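Local coordinates for protein 4-methyl-5(B-hydroxyethyl)-thiazole monophosphate biosynthesis enzyme (Vibrio cholerae O1 biovar El Tor, PDB 3OT1) that is of unknown function but belongs to the DJ-1/PfpI family and may take part in making the thiazole phosphate precursor of thiamine, at residues T25-D30 / G164-F169; A76-V81 / Q85-S90; V149-Y152 / L157-S160. One frame throughout, in Å; residues are numbered along the deposited sequence.

Contact 1: residues T25-D30 / G164-F169; sequences TVIIVD and GTALEF
Two helices lying side by side on one face of the central sheet of the DJ-1 alpha/beta sandwich, 22-34 and 166-178, meet here, with Ile27 and Ile28 set against Ala166, Leu167 and Phe169. The CA atoms of Ile27 and Leu167 are 6.2 Å apart, and Ala166, with nothing beyond CB, is the residue Ile27 presses against. Ile27 straddles that methyl. Its CG2 and its CD1 each come within 3.9 Å of Ala166 CB, so both branches of the isoleucine are engaged by one small side chain. CG2 runs on past the methyl to the helix backbone itself, where it rests 3.6 Å from Leu167 N. This reach follows from the first torsion (chi1 -70°), which sets CG2 anti to the backbone N of Ile27, while CD1, carried on CG1 beside that N, touches the same Ala166 CB. No hydrogen bond joins the two segments; all the touching residues are buried, and apolar side chains pack on each other and on the helix backbone. An apolar side chain of the neighbouring subunit also packs on Ile27, which puts this helix pair close to the dimer interface, while Asp30 forms a salt bridge with Arg34. Phe169 faces back into the sheet, where its side chain meets Ala108 and Ile110 of strand 106-110 as well as Leu158 and Ser160. With CG anti to the backbone N (chi1 167°), the ring swings out from its helix towards Ile28. The isoleucine arrives at the rim of the ring and not over its face: CG1 lies in the ring plane, 4.0 Å from Phe169 CE2, and Ile28 CD1 closes to 3.7 Å of that same CE2 carbon.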
loop_
_atom_site.group_PDB
_atom_site.type_symbol
_atom_site.label_atom_id
_atom_site.label_comp_id
_atom_site.label_asym_id
_atom_site.label_seq_id
_atom_site.Cartn_x
_atom_site.Cartn_y
_atom_site.Cartn_z
ATOM N N THR A 25 3.119 0.428 5.697
ATOM C CA THR A 25 4.414 1.081 5.645
ATOM C C THR A 25 4.639 1.771 4.307
ATOM O O THR A 25 5.025 2.940 4.262
ATOM C CB THR A 25 5.550 0.054 5.891
ATOM O OG1 THR A 25 5.385 -0.553 7.181
ATOM C CG2 THR A 25 6.909 0.725 5.837
ATOM N N VAL A 26 4.442 1.043 3.222
ATOM C CA VAL A 26 4.767 1.552 1.908
ATOM C C VAL A 26 3.760 2.622 1.476
ATOM O O VAL A 26 4.141 3.593 0.833
ATOM C CB VAL A 26 4.932 0.399 0.903
ATOM C CG1 VAL A 26 5.125 0.942 -0.493
ATOM C CG2 VAL A 26 6.104 -0.473 1.313
ATOM N N ILE A 27 2.495 2.481 1.847
ATOM C CA ILE A 27 1.531 3.550 1.597
ATOM C C ILE A 27 1.986 4.837 2.275
ATOM O O ILE A 27 1.940 5.916 1.675
ATOM C CB ILE A 27 0.109 3.157 2.030
ATOM C CG1 ILE A 27 -0.465 2.072 1.109
ATOM C CG2 ILE A 27 -0.820 4.413 2.092
ATOM C CD1 ILE A 27 -1.723 1.385 1.644
ATOM N N ILE A 28 2.407 4.746 3.527
ATOM C CA ILE A 28 2.878 5.932 4.242
ATOM C C ILE A 28 4.074 6.538 3.529
ATOM O O ILE A 28 4.085 7.740 3.260
ATOM C CB ILE A 28 3.214 5.583 5.713
ATOM C CG1 ILE A 28 1.946 5.201 6.489
ATOM C CG2 ILE A 28 3.956 6.734 6.379
ATOM C CD1 ILE A 28 2.183 4.387 7.753
ATOM N N VAL A 29 5.089 5.736 3.257
ATOM C CA VAL A 29 6.305 6.279 2.679
ATOM C C VAL A 29 6.028 6.908 1.306
ATOM O O VAL A 29 6.418 8.027 1.034
ATOM C CB VAL A 29 7.394 5.186 2.568
ATOM C CG1 VAL A 29 8.570 5.701 1.769
ATOM C CG2 VAL A 29 7.836 4.722 3.972
ATOM N N ASP A 30 5.366 6.148 0.445
ATOM C CA ASP A 30 5.106 6.579 -0.934
ATOM C C ASP A 30 4.294 7.875 -0.926
ATOM O O ASP A 30 4.647 8.852 -1.590
ATOM C CB ASP A 30 4.398 5.421 -1.663
ATOM C CG ASP A 30 4.112 5.647 -3.111
ATOM O OD1 ASP A 30 3.827 6.762 -3.557
ATOM O OD2 ASP A 30 4.156 4.603 -3.811
ATOM N N GLY A 164 -6.878 -0.450 5.060
ATOM C CA GLY A 164 -7.837 0.286 4.262
ATOM C C GLY A 164 -8.027 1.734 4.643
ATOM O O GLY A 164 -8.740 2.455 3.941
ATOM N N THR A 165 -7.393 2.182 5.734
ATOM C CA THR A 165 -7.372 3.600 6.102
ATOM C C THR A 165 -6.001 4.236 5.924
ATOM O O THR A 165 -5.835 5.416 6.229
ATOM C CB THR A 165 -7.869 3.834 7.563
ATOM O OG1 THR A 165 -6.900 3.320 8.474
ATOM C CG2 THR A 165 -9.254 3.217 7.808
ATOM N N ALA A 166 -5.017 3.495 5.429
ATOM C CA ALA A 166 -3.656 3.973 5.421
ATOM C C ALA A 166 -3.467 5.182 4.490
ATOM O O ALA A 166 -2.722 6.094 4.808
ATOM C CB ALA A 166 -2.669 2.854 5.094
ATOM N N LEU A 167 -4.100 5.149 3.315
ATOM C CA LEU A 167 -4.014 6.277 2.409
ATOM C C LEU A 167 -4.650 7.536 3.032
ATOM O O LEU A 167 -4.082 8.632 3.000
ATOM C CB LEU A 167 -4.668 5.885 1.107
ATOM C CG LEU A 167 -4.598 6.873 -0.026
ATOM C CD1 LEU A 167 -3.206 7.417 -0.187
ATOM C CD2 LEU A 167 -5.094 6.214 -1.321
ATOM N N GLU A 168 -5.838 7.375 3.619
ATOM C CA GLU A 168 -6.509 8.469 4.311
ATOM C C GLU A 168 -5.624 9.036 5.414
ATOM O O GLU A 168 -5.525 10.248 5.577
ATOM C CB GLU A 168 -7.820 7.968 4.924
ATOM C CG GLU A 168 -8.871 7.614 3.904
ATOM C CD GLU A 168 -9.871 6.624 4.463
ATOM O OE1 GLU A 168 -10.739 7.040 5.236
ATOM O OE2 GLU A 168 -9.772 5.421 4.153
ATOM N N PHE A 169 -4.969 8.168 6.157
ATOM C CA PHE A 169 -4.066 8.539 7.249
ATOM C C PHE A 169 -2.867 9.324 6.730
ATOM O O PHE A 169 -2.513 10.377 7.288
ATOM C CB PHE A 169 -3.654 7.229 7.932
ATOM C CG PHE A 169 -2.488 7.294 8.890
ATOM C CD1 PHE A 169 -2.618 7.834 10.157
ATOM C CD2 PHE A 169 -1.299 6.673 8.574
ATOM C CE1 PHE A 169 -1.595 7.756 11.051
ATOM C CE2 PHE A 169 -0.258 6.621 9.467
ATOM C CZ PHE A 169 -0.408 7.174 10.708
#

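Contact 2: residues A76-V81 / Q85-S90; sequences ALPGGV and QAFADS
The flat group of this contact is the ring of Phe87, and Leu77 and Pro78 gather round one corner of it, the CE2 atom. Leu77 CB and Pro78 O both come in obliquely. Leu77 offers its CB at 4.1 Å from Phe87 CE2, and the carbonyl oxygen of Pro78 is closer, 3.4 Å from the same ring carbon. The proline ring itself crosses the phenylalanine at about a right angle, with Pro78 CD 4.1 Å from Phe87 CE2, although Pro78 is modelled in two conformers and that last distance describes one of them. A first torsion of -72° holds Phe87 CG beside its own backbone N and anti to its carbonyl carbon, which carries the ring off the helix to the end of strand 74-77. Pro15, Ala17, Val44 and Val117 pack around it, so the ring is buried. Pro78 O has a polar partner elsewhere, the hydroxyl of Thr113. At the far end the contact is mostly backbone. Gln85 N donates to Val81 O over 3.0 Å, somewhat bent at the hydrogen (158°) with the donor tilted out of the carbonyl plane, and so closes the opening turn of helix 81-88. In one of its two modelled conformers Gln85 also brings CG to 3.2 Å from Val81 O. Gly80 occupies the N-cap position just before the helix, at backbone angles (positive phi) that call for glycine. Gly79 N, just upstream, is hydrogen-bonded to Glu24 OE1. Here a parallel strand of a Rossmann-like sheet, 74-77, leaves through a Pro-Gly-Gly turn straight into a helix, the strand-to-helix passage that in DJ-1 relatives lies beside the pocket of the reactive cysteine.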
loop_
_atom_site.group_PDB
_atom_site.type_symbol
_atom_site.label_atom_id
_atom_site.label_comp_id
_atom_site.label_asym_id
_atom_site.label_seq_id
_atom_site.Cartn_x
_atom_site.Cartn_y
_atom_site.Cartn_z
ATOM N N ALA A 76 6.136 8.546 12.070
ATOM C CA ALA A 76 5.001 7.770 11.588
ATOM C C ALA A 76 5.256 6.285 11.817
ATOM O O ALA A 76 6.251 5.734 11.314
ATOM C CB ALA A 76 4.754 8.025 10.122
ATOM N N LEU A 77 4.377 5.665 12.595
ATOM C CA LEU A 77 4.547 4.292 13.029
ATOM C C LEU A 77 3.547 3.383 12.323
ATOM O O LEU A 77 2.341 3.464 12.554
ATOM C CB LEU A 77 4.325 4.188 14.538
ATOM C CG LEU A 77 5.216 5.073 15.423
ATOM C CD1 LEU A 77 4.844 4.832 16.889
ATOM C CD2 LEU A 77 6.675 4.775 15.212
ATOM N N PRO A 78 4.050 2.482 11.453
ATOM C CA PRO A 78 3.186 1.459 10.873
ATOM C C PRO A 78 2.646 0.498 11.929
ATOM O O PRO A 78 3.187 0.425 13.037
ATOM C CB PRO A 78 4.120 0.731 9.893
ATOM C CG PRO A 78 5.244 1.731 9.615
ATOM C CD PRO A 78 5.430 2.426 10.930
ATOM N N GLY A 79 1.636 -0.257 11.543
ATOM C CA GLY A 79 1.086 -1.314 12.374
ATOM C C GLY A 79 1.596 -2.678 11.975
ATOM O O GLY A 79 2.768 -2.850 11.641
ATOM N N GLY A 80 0.705 -3.655 12.007
ATOM C CA GLY A 80 1.061 -5.072 11.999
ATOM C C GLY A 80 1.254 -5.536 13.422
ATOM O O GLY A 80 1.835 -4.811 14.221
ATOM N N VAL A 81 0.788 -6.743 13.739
ATOM C CA VAL A 81 0.825 -7.195 15.116
ATOM C C VAL A 81 2.252 -7.463 15.585
ATOM O O VAL A 81 2.704 -6.947 16.632
ATOM C CB VAL A 81 -0.081 -8.406 15.307
ATOM C CG1 VAL A 81 0.064 -8.958 16.718
ATOM C CG2 VAL A 81 -1.533 -8.035 15.026
ATOM N N GLN A 85 4.470 -5.179 18.258
ATOM C CA GLN A 85 5.082 -5.802 19.446
ATOM C C GLN A 85 6.583 -5.512 19.471
ATOM O O GLN A 85 7.167 -5.244 20.512
ATOM C CB GLN A 85 4.836 -7.316 19.481
ATOM C CG GLN A 85 3.386 -7.743 19.688
ATOM C CD GLN A 85 2.867 -7.528 21.099
ATOM O OE1 GLN A 85 3.428 -6.758 21.864
ATOM N NE2 GLN A 85 1.773 -8.198 21.439
ATOM N N ALA A 86 7.225 -5.580 18.308
ATOM C CA ALA A 86 8.645 -5.252 18.212
ATOM C C ALA A 86 8.902 -3.803 18.621
ATOM O O ALA A 86 9.884 -3.507 19.312
ATOM C CB ALA A 86 9.184 -5.508 16.812
ATOM N N PHE A 87 8.022 -2.889 18.224
ATOM C CA PHE A 87 8.119 -1.504 18.645
ATOM C C PHE A 87 7.996 -1.384 20.168
ATOM O O PHE A 87 8.753 -0.649 20.813
ATOM C CB PHE A 87 7.028 -0.657 17.981
ATOM C CG PHE A 87 7.204 -0.376 16.485
ATOM C CD1 PHE A 87 8.342 -0.693 15.769
ATOM C CD2 PHE A 87 6.168 0.252 15.810
ATOM C CE1 PHE A 87 8.429 -0.387 14.416
ATOM C CE2 PHE A 87 6.264 0.551 14.472
ATOM C CZ PHE A 87 7.391 0.226 13.773
ATOM N N ALA A 88 7.028 -2.089 20.726
ATOM C CA ALA A 88 6.785 -2.041 22.182
ATOM C C ALA A 88 7.966 -2.562 22.986
ATOM O O ALA A 88 8.191 -2.113 24.124
ATOM C CB ALA A 88 5.505 -2.798 22.552
ATOM N N ASP A 89 8.709 -3.492 22.387
ATOM C CA ASP A 89 9.865 -4.132 23.000
ATOM C C ASP A 89 11.179 -3.403 22.725
ATOM O O ASP A 89 12.233 -3.843 23.177
ATOM C CB ASP A 89 9.990 -5.580 22.484
ATOM C CG ASP A 89 8.832 -6.494 22.918
ATOM O OD1 ASP A 89 8.129 -6.221 23.913
ATOM O OD2 ASP A 89 8.639 -7.539 22.259
ATOM N N SER A 90 11.132 -2.289 22.005
ATOM C CA SER A 90 12.310 -1.560 21.621
ATOM C C SER A 90 12.498 -0.335 22.483
ATOM O O SER A 90 11.731 0.604 22.413
ATOM C CB SER A 90 12.199 -1.111 20.160
ATOM O OG SER A 90 13.213 -0.182 19.821
#

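Contact 3: residues V149-Y152 / L157-S160; sequences VCYY and LLTS
Cys150 O is gripped from two directions: Thr159 N donates to it over 2.8 Å from within the carbonyl plane, and a water lies 3.1 Å from it and can donate to it, though that water has more acceptors in reach than protons. The CA-H of Leu158 leans on the same oxygen. The water also bonds to Thr159 OG1, which chi1 55° sets between the backbone N and the carbonyl carbon and which further takes the backbone N of Thr130. The return bond, Cys150 N to Thr159 O, is likewise 2.8 Å and nearly straight, making Cys150 and Thr159 a hydrogen-bonded antiparallel pair. Tyr152 and Leu157 form the next such pair, short and straight from Tyr152 N to Leu157 O (2.8 Å), longer and tilted from Leu157 N to Tyr152 O (3.1 Å).

On the other face of the hairpin are the non-hydrogen-bonded pairs. Leu158 reaches diagonally, its CD1 touching Val149 CG1 at 3.6 Å and also meeting Tyr151 CB. Leu157 O stands obliquely to the Tyr151 ring, 3.3 Å from its CD1. Ser160 OG approaches Val149 CG2 but is hydrogen-bonded to Arg148 O.

Strand 149-152 is one of the two edge strands of the main sheet within this chain; 157-160 joins it to parallel strand 106-110. Helix 166-178 covers the Val149, Leu158 and Ser160 face, while Leu157 and Thr159 look towards helix 113-119.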
loop_
_atom_site.group_PDB
_atom_site.type_symbol
_atom_site.label_atom_id
_atom_site.label_comp_id
_atom_site.label_asym_id
_atom_site.label_seq_id
_atom_site.Cartn_x
_atom_site.Cartn_y
_atom_site.Cartn_z
ATOM N N VAL A 149 -9.743 8.053 10.774
ATOM C CA VAL A 149 -8.558 8.841 11.098
ATOM C C VAL A 149 -8.939 9.795 12.242
ATOM O O VAL A 149 -9.894 10.540 12.124
ATOM C CB VAL A 149 -8.077 9.649 9.877
ATOM C CG1 VAL A 149 -6.862 10.500 10.212
ATOM C CG2 VAL A 149 -7.761 8.738 8.682
ATOM N N CYS A 150 -8.197 9.707 13.335
ATOM C CA CYS A 150 -8.432 10.500 14.529
ATOM C C CYS A 150 -7.239 11.417 14.824
ATOM O O CYS A 150 -6.113 10.934 15.032
ATOM C CB CYS A 150 -8.659 9.573 15.718
ATOM S SG CYS A 150 -8.803 10.430 17.320
ATOM N N TYR A 151 -7.456 12.727 14.855
ATOM C CA TYR A 151 -6.451 13.686 15.265
ATOM C C TYR A 151 -6.795 14.241 16.640
ATOM O O TYR A 151 -7.920 14.677 16.871
ATOM C CB TYR A 151 -6.336 14.825 14.251
ATOM C CG TYR A 151 -5.256 15.815 14.639
ATOM C CD1 TYR A 151 -3.955 15.382 14.875
ATOM C CD2 TYR A 151 -5.514 17.171 14.776
ATOM C CE1 TYR A 151 -2.941 16.247 15.238
ATOM C CE2 TYR A 151 -4.480 18.060 15.116
ATOM C CZ TYR A 151 -3.205 17.574 15.349
ATOM O OH TYR A 151 -2.169 18.390 15.726
ATOM N N TYR A 152 -5.822 14.178 17.541
ATOM C CA TYR A 152 -5.947 14.724 18.888
ATOM C C TYR A 152 -4.889 15.827 19.048
ATOM O O TYR A 152 -3.714 15.574 19.300
ATOM C CB TYR A 152 -5.779 13.619 19.934
ATOM C CG TYR A 152 -6.026 14.083 21.330
ATOM C CD1 TYR A 152 -7.299 14.449 21.740
ATOM C CD2 TYR A 152 -4.987 14.184 22.245
ATOM C CE1 TYR A 152 -7.534 14.893 23.038
ATOM C CE2 TYR A 152 -5.227 14.611 23.537
ATOM C CZ TYR A 152 -6.493 14.967 23.920
ATOM O OH TYR A 152 -6.703 15.401 25.216
ATOM N N LEU A 157 -1.225 14.205 18.084
ATOM C CA LEU A 157 -1.292 12.762 17.852
ATOM C C LEU A 157 -2.312 12.419 16.770
ATOM O O LEU A 157 -3.479 12.793 16.841
ATOM C CB LEU A 157 -1.686 12.037 19.150
ATOM C CG LEU A 157 -1.809 10.523 19.017
ATOM C CD1 LEU A 157 -0.450 9.884 18.764
ATOM C CD2 LEU A 157 -2.509 9.913 20.232
ATOM N N LEU A 158 -1.870 11.676 15.759
ATOM C CA LEU A 158 -2.750 11.226 14.688
ATOM C C LEU A 158 -2.787 9.704 14.720
ATOM O O LEU A 158 -1.723 9.073 14.675
ATOM C CB LEU A 158 -2.208 11.688 13.340
ATOM C CG LEU A 158 -3.086 11.354 12.124
ATOM C CD1 LEU A 158 -4.388 12.188 12.151
ATOM C CD2 LEU A 158 -2.297 11.575 10.834
ATOM N N THR A 159 -3.974 9.117 14.788
ATOM C CA THR A 159 -4.078 7.684 14.730
ATOM C C THR A 159 -5.089 7.237 13.679
ATOM O O THR A 159 -5.940 7.998 13.231
ATOM C CB THR A 159 -4.424 7.078 16.110
ATOM O OG1 THR A 159 -5.619 7.681 16.612
ATOM C CG2 THR A 159 -3.271 7.230 17.068
ATOM N N SER A 160 -4.957 5.975 13.265
ATOM C CA SER A 160 -5.836 5.437 12.249
ATOM C C SER A 160 -5.922 3.918 12.400
ATOM O O SER A 160 -5.230 3.330 13.210
ATOM C CB SER A 160 -5.357 5.875 10.872
ATOM O OG SER A 160 -6.247 5.587 9.818
HETATM O O HOH W 1 -5.291 10.128 17.909
#

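Overall arrangement
All three contacts are largely buried and belong to one sandwich, but they differ in kind. Contact 1 joins helix to helix through apolar packing, with no hydrogen bond across it, near the dimer interface; contact 3 joins strand to strand mainly through backbone hydrogen bonds at the sheet edge; contact 2, strand to helix, mixes aromatic packing with one backbone bond and is exposed at Val81 and Gln85. Contacts 1 and 3 share a boundary, since helix 166-178 follows strand 157-160: Thr165 OG1 and Ser160 OG are 2.7 Å apart, probably hydrogen-bonded. Contact 1 also touches contact 2, where Thr25 packs on Pro78. Contacts 2 and 3 reach the same sheet without touching, their centres about 17 Å apart.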